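Local coordinates for protein mitochondrial import inner membrane translocase subunit TIM21 (Saccharomyces cerevisiae, PDB 2CIU) that belongs to the TIM23 translocase of the mitochondrial inner membrane and, through its intermembrane-space domain, keeps that complex in close contact with the TOM complex, at residues Arg114-Leu117 and Ile118-Leu122. Numbering follows the deposited sequence.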
ATOM      1  N   ARG A 114       5.913  -0.520  11.623  1.00 14.85           N
ATOM      2  CA  ARG A 114       5.522  -0.908  10.278  1.00 14.67           C
ATOM      3  C   ARG A 114       4.511  -2.040  10.392  1.00 15.93           C
ATOM      4  O   ARG A 114       4.741  -3.020  11.107  1.00 20.02           O
ATOM      5  CB  ARG A 114       6.748  -1.371   9.485  1.00 12.92           C
ATOM      6  CG  ARG A 114       6.424  -2.019   8.170  1.00 15.66           C
ATOM      7  CD  ARG A 114       7.694  -2.156   7.348  1.00 12.55           C
ATOM      8  NE  ARG A 114       8.219  -0.848   6.962  1.00 13.61           N
ATOM      9  CZ  ARG A 114       9.371  -0.673   6.320  1.00 13.34           C
ATOM     10  NH1 ARG A 114      10.118  -1.731   6.011  1.00 13.75           N
ATOM     11  NH2 ARG A 114       9.754   0.540   5.962  1.00 14.58           N
ATOM     12  N   TYR A 115       3.395  -1.911   9.678  1.00 12.79           N
ATOM     13  CA  TYR A 115       2.333  -2.900   9.728  1.00 13.13           C
ATOM     14  C   TYR A 115       2.214  -3.712   8.447  1.00 15.04           C
ATOM     15  O   TYR A 115       1.949  -3.166   7.378  1.00 16.37           O
ATOM     16  CB  TYR A 115       1.001  -2.193  10.010  1.00 13.87           C
ATOM     17  CG  TYR A 115      -0.118  -3.122  10.377  1.00 16.42           C
ATOM     18  CD1 TYR A 115      -0.492  -3.293  11.710  1.00 21.39           C
ATOM     19  CD2 TYR A 115      -0.791  -3.850   9.401  1.00 15.77           C
ATOM     20  CE1 TYR A 115      -1.513  -4.171  12.056  1.00 22.01           C
ATOM     21  CE2 TYR A 115      -1.816  -4.726   9.738  1.00 19.97           C
ATOM     22  CZ  TYR A 115      -2.168  -4.882  11.063  1.00 21.30           C
ATOM     23  OH  TYR A 115      -3.178  -5.758  11.385  1.00 22.28           O
ATOM     24  N   TYR A 116       2.406  -5.021   8.549  1.00 14.05           N
ATOM     25  CA  TYR A 116       2.299  -5.871   7.372  1.00 14.51           C
ATOM     26  C   TYR A 116       0.900  -6.423   7.145  1.00 17.79           C
ATOM     27  O   TYR A 116       0.345  -7.114   7.999  1.00 20.67           O
ATOM     28  CB  TYR A 116       3.285  -7.046   7.470  1.00 13.61           C
ATOM     29  CG  TYR A 116       4.705  -6.669   7.121  1.00 14.58           C
ATOM     30  CD1 TYR A 116       5.201  -6.892   5.838  1.00 15.44           C
ATOM     31  CD2 TYR A 116       5.534  -6.044   8.054  1.00 16.95           C
ATOM     32  CE1 TYR A 116       6.492  -6.499   5.486  1.00 14.79           C
ATOM     33  CE2 TYR A 116       6.832  -5.646   7.713  1.00 20.18           C
ATOM     34  CZ  TYR A 116       7.297  -5.876   6.426  1.00 16.50           C
ATOM     35  OH  TYR A 116       8.556  -5.453   6.065  1.00 22.65           O
ATOM     36  N   LEU A 117       0.324  -6.094   5.999  1.00 14.24           N
ATOM     37  CA  LEU A 117      -0.981  -6.615   5.624  1.00 14.94           C
ATOM     38  C   LEU A 117      -0.740  -7.974   4.986  1.00 18.24           C
ATOM     39  O   LEU A 117      -1.531  -8.899   5.135  1.00 18.88           O
ATOM     40  CB  LEU A 117      -1.678  -5.691   4.624  1.00 19.16           C
ATOM     41  CG  LEU A 117      -2.237  -4.389   5.204  1.00 20.96           C
ATOM     42  CD1 LEU A 117      -2.793  -3.521   4.077  1.00 23.78           C
ATOM     43  CD2 LEU A 117      -3.321  -4.709   6.222  1.00 28.01           C
ATOM     44  N   ILE A 118       0.368  -8.084   4.261  1.00 16.20           N
ATOM     45  CA  ILE A 118       0.720  -9.336   3.615  1.00 17.54           C
ATOM     46  C   ILE A 118       2.189  -9.582   3.885  1.00 18.23           C
ATOM     47  O   ILE A 118       3.048  -8.826   3.430  1.00 15.65           O
ATOM     48  CB  ILE A 118       0.454  -9.273   2.096  1.00 21.76           C
ATOM     49  CG1 ILE A 118      -1.053  -9.105   1.868  1.00 25.03           C
ATOM     50  CG2 ILE A 118       0.977 -10.537   1.411  1.00 21.41           C
ATOM     51  CD1 ILE A 118      -1.466  -8.965   0.436  1.00 30.43           C
ATOM     52  N   LYS A 119       2.468 -10.619   4.668  1.00 20.07           N
ATOM     53  CA  LYS A 119       3.842 -10.969   4.996  1.00 25.91           C
ATOM     54  C   LYS A 119       4.361 -11.934   3.951  1.00 24.18           C
ATOM     55  O   LYS A 119       3.710 -12.929   3.628  1.00 24.28           O
ATOM     56  CB  LYS A 119       3.920 -11.605   6.384  1.00 27.61           C
ATOM     57  CG  LYS A 119       3.791 -10.608   7.519  1.00 35.22           C
ATOM     58  CD  LYS A 119       3.909 -11.299   8.864  1.00 39.78           C
ATOM     59  CE  LYS A 119       3.827 -10.303  10.005  1.00 38.29           C
ATOM     60  NZ  LYS A 119       3.977 -10.968  11.332  1.00 43.90           N
ATOM     61  N   PRO A 120       5.552 -11.653   3.409  1.00 24.01           N
ATOM     62  CA  PRO A 120       6.153 -12.506   2.383  1.00 22.27           C
ATOM     63  C   PRO A 120       6.355 -13.948   2.829  1.00 22.41           C
ATOM     64  O   PRO A 120       6.521 -14.228   4.023  1.00 23.01           O
ATOM     65  CB  PRO A 120       7.481 -11.808   2.090  1.00 24.07           C
ATOM     66  CG  PRO A 120       7.204 -10.377   2.423  1.00 26.83           C
ATOM     67  CD  PRO A 120       6.419 -10.499   3.699  1.00 26.76           C
ATOM     68  N   LYS A 121       6.336 -14.859   1.864  1.00 22.93           N
ATOM     69  CA  LYS A 121       6.547 -16.274   2.146  1.00 24.42           C
ATOM     70  C   LYS A 121       7.970 -16.418   2.683  1.00 23.52           C
ATOM     71  O   LYS A 121       8.218 -17.204   3.596  1.00 21.73           O
ATOM     72  CB  LYS A 121       6.384 -17.102   0.874  1.00 26.68           C
ATOM     73  CG  LYS A 121       6.377 -18.611   1.107  1.00 32.42           C
ATOM     74  CD  LYS A 121       6.189 -19.368  -0.203  1.00 37.80           C
ATOM     75  CE  LYS A 121       6.153 -20.870   0.022  1.00 40.53           C
ATOM     76  NZ  LYS A 121       6.010 -21.626  -1.256  1.00 45.19           N
ATOM     77  N   LEU A 122       8.893 -15.658   2.093  1.00 21.32           N
ATOM     78  CA  LEU A 122      10.292 -15.651   2.513  1.00 25.53           C
ATOM     79  C   LEU A 122      10.360 -14.660   3.655  1.00 27.45           C
ATOM     80  O   LEU A 122      10.360 -13.448   3.432  1.00 27.40           O
ATOM     81  CB  LEU A 122      11.195 -15.175   1.375  1.00 29.93           C
ATOM     82  CG  LEU A 122      11.731 -16.220   0.404  1.00 34.60           C
ATOM     83  CD1 LEU A 122      12.460 -15.522  -0.733  1.00 32.95           C
ATOM     84  CD2 LEU A 122      12.673 -17.168   1.141  1.00 37.79           C
TER
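Tyr116 and Lys119 pack against each other through carbon atoms, beside the classic beta bulge that Leu117 and Ile118 form against Met105 in this intermembrane-space domain of the TIM21 family. Lys119 CG lies 3.6 Å from Tyr116 CB and 4.1 Å from ring atom CG of Tyr116. The lysine chain, extended beyond CG, crosses the tyrosine side chain at about a right angle, bringing CE to 4.2 Å from Tyr116 CB. Tyr116 CG stands anti to its carbonyl carbon and beside the backbone N (chi1 -79°); Ile118 O sits in the ring plane at its edge, 3.8 Å from Tyr116 CD1. Pro120 CD approaches the ring obliquely, 4.4 Å from Tyr116 CD1. The Ile118 carbonyl accepts a hydrogen bond from the Asn104 side chain.

At the bulge, Leu117 and Ile118 both bond to Met105 of strand 101-108 through their backbones. Leu117 CB and Ile118 CG1 are 4.4 Å apart; Leu117 touches Val18 and Ile118 touches Met17, both on helix 6-20.

Both pairs thus meet through carbon: Leu117 and Ile118 link strand 101-108 to helix 6-20, whereas Tyr116 and Lys119 meet at the surface, mainly through methylenes, an apolar contact that leaves the lysine ammonium out.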